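Mucin-like protocadherin (Homo sapiens, PDB 6OAE) probably mediates calcium-dependent heterophilic adhesion between neighbouring microvilli through its extracellular cadherin repeats, the first two of which make up this chain. Local coordinates at residues A[90-95]-A[129-134]; A[135-140]-A[183-188]; A[7-12]-A[24-29]. One frame throughout, in Å; residues are numbered along the deposited sequence. Where two conformers were deposited one is given.

Contact 1 of 3, residues A[90-95]-A[129-134]. With CA (calcium ion), chain C; CA (calcium ion), chain E; CA (calcium ion), chain D.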
loop_
_atom_site.group_PDB
_atom_site.type_symbol
_atom_site.label_atom_id
_atom_site.label_comp_id
_atom_site.label_asym_id
_atom_site.label_seq_id
_atom_site.Cartn_x
_atom_site.Cartn_y
_atom_site.Cartn_z
ATOM N N VAL A 90 -7.065 -10.508 -6.690
ATOM C CA VAL A 90 -6.265 -10.415 -5.442
ATOM C C VAL A 90 -6.714 -9.166 -4.677
ATOM O O VAL A 90 -6.755 -8.084 -5.283
ATOM C CB VAL A 90 -4.760 -10.380 -5.736
ATOM C CG1 VAL A 90 -3.963 -10.311 -4.443
ATOM C CG2 VAL A 90 -4.330 -11.569 -6.582
ATOM N N LEU A 91 -7.005 -9.314 -3.389
ATOM C CA LEU A 91 -7.513 -8.222 -2.531
ATOM C C LEU A 91 -6.340 -7.630 -1.759
ATOM O O LEU A 91 -5.523 -8.395 -1.187
ATOM C CB LEU A 91 -8.576 -8.734 -1.561
ATOM C CG LEU A 91 -9.792 -9.406 -2.190
ATOM C CD1 LEU A 91 -10.789 -9.806 -1.111
ATOM C CD2 LEU A 91 -10.446 -8.518 -3.242
ATOM N N ASP A 92 -6.278 -6.308 -1.736
ATOM C CA ASP A 92 -5.207 -5.573 -1.029
ATOM C C ASP A 92 -5.382 -5.755 0.480
ATOM O O ASP A 92 -6.546 -5.723 0.996
ATOM C CB ASP A 92 -5.182 -4.094 -1.419
ATOM C CG ASP A 92 -4.063 -3.347 -0.717
ATOM O OD1 ASP A 92 -2.928 -3.932 -0.592
ATOM O OD2 ASP A 92 -4.333 -2.208 -0.252
ATOM N N VAL A 93 -4.263 -5.954 1.153
ATOM C CA VAL A 93 -4.116 -6.006 2.628
ATOM C C VAL A 93 -3.176 -4.851 3.005
ATOM O O VAL A 93 -2.281 -4.502 2.183
ATOM C CB VAL A 93 -3.581 -7.386 3.058
ATOM C CG1 VAL A 93 -3.053 -7.403 4.493
ATOM C CG2 VAL A 93 -4.641 -8.475 2.857
ATOM N N ASN A 94 -3.369 -4.263 4.178
ATOM C CA ASN A 94 -2.433 -3.248 4.723
ATOM C C ASN A 94 -1.200 -4.010 5.216
ATOM O O ASN A 94 -1.131 -4.330 6.422
ATOM C CB ASN A 94 -3.119 -2.378 5.794
ATOM C CG ASN A 94 -2.185 -1.326 6.350
ATOM O OD1 ASN A 94 -1.107 -1.128 5.803
ATOM N ND2 ASN A 94 -2.584 -0.663 7.430
ATOM N N ASP A 95 -0.264 -4.326 4.315
ATOM C CA ASP A 95 0.904 -5.197 4.611
ATOM C C ASP A 95 2.233 -4.426 4.480
ATOM O O ASP A 95 3.300 -5.071 4.628
ATOM C CB ASP A 95 0.881 -6.470 3.745
ATOM C CG ASP A 95 0.977 -6.280 2.243
ATOM O OD1 ASP A 95 0.614 -5.196 1.752
ATOM O OD2 ASP A 95 1.413 -7.254 1.537
ATOM N N ASP A 129 4.019 4.888 1.312
ATOM C CA ASP A 129 3.508 3.564 1.735
ATOM C C ASP A 129 3.242 2.763 0.461
ATOM O O ASP A 129 2.452 3.249 -0.385
ATOM C CB ASP A 129 2.281 3.788 2.616
ATOM C CG ASP A 129 1.755 2.550 3.276
ATOM O OD1 ASP A 129 1.766 1.473 2.620
ATOM O OD2 ASP A 129 1.323 2.661 4.430
ATOM N N ARG A 130 3.867 1.585 0.329
ATOM C CA ARG A 130 3.733 0.722 -0.884
ATOM C C ARG A 130 2.299 0.178 -1.012
ATOM O O ARG A 130 1.983 -0.352 -2.081
ATOM C CB ARG A 130 4.812 -0.367 -0.899
ATOM C CG ARG A 130 6.228 0.173 -1.083
ATOM C CD ARG A 130 7.282 -0.923 -1.173
ATOM N NE ARG A 130 8.619 -0.382 -1.406
ATOM C CZ ARG A 130 9.038 0.122 -2.561
ATOM N NH1 ARG A 130 10.267 0.608 -2.661
ATOM N NH2 ARG A 130 8.237 0.142 -3.622
ATOM N N ASP A 131 1.450 0.297 0.010
ATOM C CA ASP A 131 -0.018 0.152 -0.154
ATOM C C ASP A 131 -0.493 1.449 -0.809
ATOM O O ASP A 131 -0.784 2.421 -0.081
ATOM C CB ASP A 131 -0.713 -0.119 1.179
ATOM C CG ASP A 131 -0.208 -1.365 1.861
ATOM O OD1 ASP A 131 -0.117 -2.399 1.166
ATOM O OD2 ASP A 131 0.101 -1.302 3.070
ATOM N N LYS A 132 -0.543 1.476 -2.131
ATOM C CA LYS A 132 -0.791 2.717 -2.917
ATOM C C LYS A 132 -2.107 3.391 -2.491
ATOM O O LYS A 132 -2.198 4.603 -2.635
ATOM C CB LYS A 132 -0.870 2.400 -4.408
ATOM C CG LYS A 132 0.434 2.017 -5.087
ATOM C CD LYS A 132 0.379 2.219 -6.612
ATOM C CE LYS A 132 -0.252 1.075 -7.395
ATOM N NZ LYS A 132 -1.605 0.670 -6.916
ATOM N N ASP A 133 -3.092 2.627 -2.015
ATOM C CA ASP A 133 -4.449 3.134 -1.683
ATOM C C ASP A 133 -4.503 3.693 -0.257
ATOM O O ASP A 133 -5.511 4.312 0.058
ATOM C CB ASP A 133 -5.494 2.035 -1.904
ATOM C CG ASP A 133 -5.539 1.562 -3.355
ATOM O OD1 ASP A 133 -5.857 2.391 -4.220
ATOM O OD2 ASP A 133 -5.227 0.364 -3.611
ATOM N N ASP A 134 -3.472 3.485 0.572
ATOM C CA ASP A 134 -3.479 3.913 1.997
ATOM C C ASP A 134 -3.409 5.445 2.051
ATOM O O ASP A 134 -2.498 6.013 1.421
ATOM C CB ASP A 134 -2.341 3.278 2.801
ATOM C CG ASP A 134 -2.597 1.844 3.227
ATOM O OD1 ASP A 134 -3.673 1.291 2.860
ATOM O OD2 ASP A 134 -1.740 1.297 3.951
HETATM CA CA CA C . -0.913 -4.344 0.268
HETATM CA CA CA E . 0.229 0.474 4.690
HETATM CA CA CA D . 1.861 -7.113 -0.630
HETATM O O HOH W 1 -3.813 -1.357 2.279
HETATM O O HOH W 2 -3.256 -0.293 -2.085
HETATM O O HOH W 3 2.889 -9.266 -0.304
#
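Asn94, Asp131 and Asp134 share a calcium ion (chain E) in the linker between the two cadherin repeats. Residues 92-96 fit the DXNDN motif of that linker, and 129-131 the DXD motif of the second repeat. Asp129 grips this ion with both oxygens, unevenly: OD1 lies 2.8 Å and OD2 2.5 Å from it. The same OD1 accepts a hydrogen bond from the backbone N of Asp131 at 2.9 Å, closing an Asx turn that holds the next ligand in place. Asp131 bridges: with CG beside its own backbone N (chi1 -59°), OD1 reaches calcium C at 2.3 Å and OD2 calcium E at 2.4 Å. Its carboxylate is nearly coplanar with that of Asp95 (21°) but close to perpendicular to the Asn94 amide (85°). Asp95 bridges too, OD1 on calcium C and OD2 on calcium D, with Asn18 a further partner of OD2. Asp133 meets Asp92 through a water that accepts from Asp133 N and lies near OD2 of both. Asp134 ends the turn begun at Asp131, its OD2 2.3 Å from calcium E, and another water joins its OD1 to Asp92 OD2. Aspartates suit this work: two oxygens on a short chain can chelate one ion (Asp129) or bridge two (Asp95, Asp131). With so many carboxylates converging from both repeats, calcium is probably needed to offset their repulsion and stiffen the joint.

Contact 2 of 3, residues A[135-140]-A[183-188]. With CA (calcium ion), chain E.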
loop_
_atom_site.group_PDB
_atom_site.type_symbol
_atom_site.label_atom_id
_atom_site.label_comp_id
_atom_site.label_asym_id
_atom_site.label_seq_id
_atom_site.Cartn_x
_atom_site.Cartn_y
_atom_site.Cartn_z
ATOM N N ILE A 135 -4.345 6.062 2.767
ATOM C CA ILE A 135 -4.299 7.510 3.110
ATOM C C ILE A 135 -3.426 7.629 4.339
ATOM O O ILE A 135 -3.668 6.864 5.301
ATOM C CB ILE A 135 -5.705 8.093 3.349
ATOM C CG1 ILE A 135 -6.624 7.845 2.146
ATOM C CG2 ILE A 135 -5.606 9.578 3.706
ATOM C CD1 ILE A 135 -6.027 8.292 0.836
ATOM N N LEU A 136 -2.447 8.529 4.321
ATOM C CA LEU A 136 -1.508 8.667 5.462
ATOM C C LEU A 136 -1.959 9.843 6.345
ATOM O O LEU A 136 -2.394 10.858 5.816
ATOM C CB LEU A 136 -0.083 8.833 4.924
ATOM C CG LEU A 136 0.410 7.664 4.068
ATOM C CD1 LEU A 136 1.885 7.812 3.763
ATOM C CD2 LEU A 136 0.125 6.321 4.730
ATOM N N PHE A 137 -1.848 9.643 7.647
ATOM C CA PHE A 137 -2.314 10.527 8.735
ATOM C C PHE A 137 -1.080 10.969 9.512
ATOM O O PHE A 137 -0.380 10.105 10.062
ATOM C CB PHE A 137 -3.312 9.792 9.616
ATOM C CG PHE A 137 -4.631 9.570 8.931
ATOM C CD1 PHE A 137 -4.783 8.558 7.983
ATOM C CD2 PHE A 137 -5.722 10.386 9.220
ATOM C CE1 PHE A 137 -6.001 8.380 7.339
ATOM C CE2 PHE A 137 -6.940 10.195 8.579
ATOM C CZ PHE A 137 -7.079 9.188 7.649
ATOM N N TYR A 138 -0.847 12.277 9.546
ATOM C CA TYR A 138 0.365 12.900 10.117
ATOM C C TYR A 138 0.018 13.669 11.376
ATOM O O TYR A 138 -1.005 14.400 11.403
ATOM C CB TYR A 138 0.985 13.845 9.106
ATOM C CG TYR A 138 1.455 13.185 7.848
ATOM C CD1 TYR A 138 0.595 12.994 6.772
ATOM C CD2 TYR A 138 2.770 12.753 7.723
ATOM C CE1 TYR A 138 1.039 12.391 5.603
ATOM C CE2 TYR A 138 3.225 12.163 6.556
ATOM C CZ TYR A 138 2.357 11.981 5.494
ATOM O OH TYR A 138 2.789 11.383 4.337
ATOM N N THR A 139 0.872 13.518 12.375
ATOM C CA THR A 139 0.757 14.160 13.696
ATOM C C THR A 139 2.071 14.840 14.021
ATOM O O THR A 139 3.115 14.213 13.790
ATOM C CB THR A 139 0.400 13.135 14.774
ATOM O OG1 THR A 139 -0.806 12.520 14.320
ATOM C CG2 THR A 139 0.183 13.786 16.119
ATOM N N LEU A 140 2.011 16.064 14.555
ATOM C CA LEU A 140 3.196 16.820 15.018
ATOM C C LEU A 140 3.131 16.892 16.547
ATOM O O LEU A 140 2.067 17.349 17.083
ATOM C CB LEU A 140 3.170 18.203 14.381
ATOM C CG LEU A 140 4.477 18.978 14.485
ATOM C CD1 LEU A 140 5.519 18.410 13.532
ATOM C CD2 LEU A 140 4.229 20.456 14.211
ATOM N N ASP A 183 -0.856 4.746 8.675
ATOM C CA ASP A 183 -1.566 4.418 7.410
ATOM C C ASP A 183 -3.038 4.073 7.688
ATOM O O ASP A 183 -3.652 3.474 6.822
ATOM C CB ASP A 183 -0.831 3.309 6.666
ATOM C CG ASP A 183 -0.612 2.027 7.452
ATOM O OD1 ASP A 183 -1.130 1.905 8.603
ATOM O OD2 ASP A 183 0.106 1.169 6.906
ATOM N N THR A 184 -3.567 4.433 8.860
ATOM C CA THR A 184 -4.985 4.226 9.247
ATOM C C THR A 184 -5.517 5.489 9.912
ATOM O O THR A 184 -4.779 6.200 10.590
ATOM C CB THR A 184 -5.139 3.015 10.175
ATOM O OG1 THR A 184 -4.424 3.258 11.396
ATOM C CG2 THR A 184 -4.678 1.741 9.503
ATOM N N PRO A 185 -6.811 5.816 9.756
ATOM C CA PRO A 185 -7.376 6.966 10.450
ATOM C C PRO A 185 -7.317 6.789 11.975
ATOM O O PRO A 185 -7.092 7.758 12.654
ATOM C CB PRO A 185 -8.846 7.019 10.009
ATOM C CG PRO A 185 -8.972 6.058 8.865
ATOM C CD PRO A 185 -7.789 5.122 8.904
ATOM N N GLY A 186 -7.527 5.554 12.444
ATOM C CA GLY A 186 -7.561 5.178 13.869
ATOM C C GLY A 186 -6.166 4.894 14.396
ATOM O O GLY A 186 -5.359 4.267 13.665
ATOM N N GLU A 187 -5.885 5.335 15.618
ATOM C CA GLU A 187 -4.557 5.157 16.262
ATOM C C GLU A 187 -4.403 3.740 16.827
ATOM O O GLU A 187 -3.260 3.269 16.894
ATOM C CB GLU A 187 -4.374 6.170 17.388
ATOM C CG GLU A 187 -4.312 7.601 16.903
ATOM C CD GLU A 187 -4.068 8.604 18.014
ATOM O OE1 GLU A 187 -4.245 9.822 17.771
ATOM O OE2 GLU A 187 -3.702 8.160 19.131
ATOM N N ASN A 188 -5.502 3.090 17.217
ATOM C CA ASN A 188 -5.479 1.845 18.037
ATOM C C ASN A 188 -6.051 0.650 17.272
ATOM O O ASN A 188 -6.351 -0.356 17.931
ATOM C CB ASN A 188 -6.239 2.048 19.352
ATOM C CG ASN A 188 -5.874 3.346 20.043
ATOM O OD1 ASN A 188 -6.745 4.073 20.499
ATOM N ND2 ASN A 188 -4.596 3.656 20.118
HETATM CA CA CA E . 0.229 0.474 4.690
HETATM O O HOH W 4 -5.544 4.855 5.472
#
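Phe137 and Pro185 supply most of the apolar part of this contact. The proline CA sits over the centre of the ring, 3.6 Å from the centroid and 11° off the normal, a CH-pi contact; beside it, Phe137 CZ meets Pro185 CB at 3.7 Å. With CG beside its backbone N (chi1 -71°), the phenylalanine turns a broad face to the loop, which a rigid proline can cover closely. An alanine here would remove that face and would probably leave Pro185 without its platform and the 183-188 loop freer to shift. Leu136 adds a smaller patch, its CD2 3.7 Å from Asp183 CB. Polar links are mediated by water: one molecule donates to Ile135 O at 2.8 Å and to Asp183 O at 2.7 Å, joining two carbonyls that cannot bond each other. Within the loop, Thr184 OG1 donates to Gly186 O at 2.7 Å, in the carbonyl plane, and also bonds Ser192. The metal link is Asp183 OD2, 2.3 Å from calcium E and hydrogen-bonded to His193. Packing and a bridging water thus probably help to hold a loop whose first residue is a calcium ligand, joining the second repeat's strand edge to the interdomain site.

Contact 3 of 3, residues A[7-12]-A[24-29]; sequences SVNKDI and PLVDIH
A single antiparallel beta bridge in the first cadherin repeat joins Ser7, on the segment leading to strand 12-16, to His29, on the segment that holds strand 26-27. It is a hydrogen-bonded pair: Ser7 N donates to His29 O at 3.0 Å, and His29 N returns the bond to Ser7 O at 2.8 Å. The Cys6-Cys74 disulfide anchors the chain just before it. Next along, Val8 makes its contact through CB and CG1. Its CG1, close also to Asp27 O, packs 4.1 Å from Ile28 CG1, the two side chains running alongside each other in the same direction. Val8 CB meets Val26 CG2 at 4.0 Å. That methyl stands anti to the backbone N of Val26 and fills the place where the segments diverge, against Asn9 OD1 and the carbonyl O of Lys10. Beta-branched residues suit such an extended, sheet-lining role. Asn9 serves the polar side: with chi1 77° its OD1 comes round to a water that lies 2.8 Å from Asn9 N, 2.9 Å from Asn9 OD1 and 2.7 Å from Asp27 O. The backbone of Asp11 bonds to Phe87 of strand 79-91, whereas those of Val26 and Ile28 bond to Leu54 and Asn52. Direct bonds at one end and water at the other are consistent with the N-terminal segment passing from one sheet of the sandwich to the other, as cadherin first strands characteristically do.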
loop_
_atom_site.group_PDB
_atom_site.type_symbol
_atom_site.label_atom_id
_atom_site.label_comp_id
_atom_site.label_asym_id
_atom_site.label_seq_id
_atom_site.Cartn_x
_atom_site.Cartn_y
_atom_site.Cartn_z
ATOM N N SER A 7 -16.479 -27.701 -18.303
ATOM C CA SER A 7 -17.124 -26.658 -17.478
ATOM C C SER A 7 -16.460 -26.571 -16.096
ATOM O O SER A 7 -15.755 -27.532 -15.663
ATOM C CB SER A 7 -18.602 -26.903 -17.352
ATOM O OG SER A 7 -18.862 -28.119 -16.675
ATOM N N VAL A 8 -16.671 -25.430 -15.467
ATOM C CA VAL A 8 -16.396 -25.140 -14.042
ATOM C C VAL A 8 -17.666 -24.483 -13.509
ATOM O O VAL A 8 -18.331 -23.746 -14.300
ATOM C CB VAL A 8 -15.144 -24.261 -13.869
ATOM C CG1 VAL A 8 -13.916 -24.986 -14.382
ATOM C CG2 VAL A 8 -15.266 -22.885 -14.543
ATOM N N ASN A 9 -17.998 -24.744 -12.253
ATOM C CA ASN A 9 -19.185 -24.173 -11.563
ATOM C C ASN A 9 -18.858 -22.758 -11.075
ATOM O O ASN A 9 -19.780 -22.045 -10.744
ATOM C CB ASN A 9 -19.660 -25.066 -10.415
ATOM C CG ASN A 9 -18.818 -24.967 -9.160
ATOM O OD1 ASN A 9 -17.584 -24.971 -9.214
ATOM N ND2 ASN A 9 -19.473 -24.895 -8.011
ATOM N N LYS A 10 -17.580 -22.380 -11.030
ATOM C CA LYS A 10 -17.142 -21.054 -10.515
ATOM C C LYS A 10 -15.871 -20.663 -11.257
ATOM O O LYS A 10 -15.023 -21.524 -11.449
ATOM C CB LYS A 10 -16.944 -21.120 -8.998
ATOM C CG LYS A 10 -16.575 -19.795 -8.348
ATOM C CD LYS A 10 -16.450 -19.869 -6.847
ATOM C CE LYS A 10 -15.861 -18.590 -6.289
ATOM N NZ LYS A 10 -15.751 -18.600 -4.814
ATOM N N ASP A 11 -15.764 -19.415 -11.696
ATOM C CA ASP A 11 -14.584 -18.998 -12.492
ATOM C C ASP A 11 -14.048 -17.644 -12.044
ATOM O O ASP A 11 -13.059 -17.210 -12.650
ATOM C CB ASP A 11 -14.902 -19.086 -13.986
ATOM C CG ASP A 11 -16.001 -18.176 -14.488
ATOM O OD1 ASP A 11 -16.454 -17.316 -13.713
ATOM O OD2 ASP A 11 -16.391 -18.341 -15.672
ATOM N N ILE A 12 -14.648 -16.996 -11.044
ATOM C CA ILE A 12 -14.115 -15.742 -10.440
ATOM C C ILE A 12 -13.899 -16.021 -8.957
ATOM O O ILE A 12 -14.878 -16.370 -8.254
ATOM C CB ILE A 12 -15.031 -14.523 -10.665
ATOM C CG1 ILE A 12 -15.226 -14.236 -12.158
ATOM C CG2 ILE A 12 -14.518 -13.285 -9.939
ATOM C CD1 ILE A 12 -16.260 -13.192 -12.452
ATOM N N PRO A 24 -7.666 -26.994 -3.842
ATOM C CA PRO A 24 -8.116 -26.602 -5.178
ATOM C C PRO A 24 -9.035 -25.375 -5.179
ATOM O O PRO A 24 -9.803 -25.197 -4.246
ATOM C CB PRO A 24 -8.866 -27.837 -5.714
ATOM C CG PRO A 24 -9.018 -28.793 -4.554
ATOM C CD PRO A 24 -8.075 -28.353 -3.469
ATOM N N LEU A 25 -8.936 -24.543 -6.221
ATOM C CA LEU A 25 -9.907 -23.441 -6.479
ATOM C C LEU A 25 -11.177 -24.041 -7.041
ATOM O O LEU A 25 -12.273 -23.590 -6.670
ATOM C CB LEU A 25 -9.352 -22.446 -7.508
ATOM C CG LEU A 25 -8.123 -21.666 -7.090
ATOM C CD1 LEU A 25 -7.607 -20.832 -8.264
ATOM C CD2 LEU A 25 -8.428 -20.796 -5.878
ATOM N N VAL A 26 -11.048 -25.010 -7.932
ATOM C CA VAL A 26 -12.246 -25.527 -8.634
ATOM C C VAL A 26 -11.952 -26.872 -9.297
ATOM O O VAL A 26 -10.831 -27.093 -9.767
ATOM C CB VAL A 26 -12.761 -24.465 -9.631
ATOM C CG1 VAL A 26 -11.885 -24.333 -10.865
ATOM C CG2 VAL A 26 -14.204 -24.713 -10.019
ATOM N N ASP A 27 -12.971 -27.715 -9.323
ATOM C CA ASP A 27 -13.009 -28.972 -10.107
ATOM C C ASP A 27 -13.347 -28.598 -11.558
ATOM O O ASP A 27 -14.263 -27.782 -11.788
ATOM C CB ASP A 27 -13.970 -29.967 -9.465
ATOM C CG ASP A 27 -13.501 -30.507 -8.113
ATOM O OD1 ASP A 27 -12.530 -29.960 -7.529
ATOM O OD2 ASP A 27 -14.102 -31.472 -7.648
ATOM N N ILE A 28 -12.605 -29.134 -12.504
ATOM C CA ILE A 28 -12.870 -28.937 -13.949
ATOM C C ILE A 28 -13.613 -30.187 -14.401
ATOM O O ILE A 28 -13.055 -31.295 -14.250
ATOM C CB ILE A 28 -11.579 -28.693 -14.736
ATOM C CG1 ILE A 28 -10.763 -27.539 -14.134
ATOM C CG2 ILE A 28 -11.882 -28.465 -16.225
ATOM C CD1 ILE A 28 -9.316 -27.530 -14.555
ATOM N N HIS A 29 -14.835 -30.013 -14.885
ATOM C CA HIS A 29 -15.634 -31.111 -15.492
ATOM C C HIS A 29 -15.096 -31.319 -16.905
ATOM O O HIS A 29 -15.198 -30.364 -17.723
ATOM C CB HIS A 29 -17.142 -30.836 -15.474
ATOM C CG HIS A 29 -17.901 -31.815 -16.312
ATOM N ND1 HIS A 29 -18.028 -33.147 -15.958
ATOM C CD2 HIS A 29 -18.540 -31.672 -17.495
ATOM C CE1 HIS A 29 -18.726 -33.777 -16.882
ATOM N NE2 HIS A 29 -19.052 -32.892 -17.836
HETATM O O HOH W 5 -16.724 -26.971 -11.061
#

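Contacts 1 and 2 are surface contacts that meet at calcium E. Asp183 OD2 lies 3.1 Å from Asp129 OD2, both ligands of that ion, and Asp183 OD1 is probably hydrogen-bonded to Asn94 ND2. Contact 1 joins the end of strand 79-91 in the first repeat to a loop of the second; contact 2 stays within the second repeat. Contact 3 is partly buried and lies in the first repeat, its centre about 28 Å from that of contact 1 and about 41 Å from that of contact 2. The chemistry follows position: ionic and metal-centred at the joint, aromatic-proline packing with one ligand beside it, and backbone pairing with valine and isoleucine contacts in the sandwich.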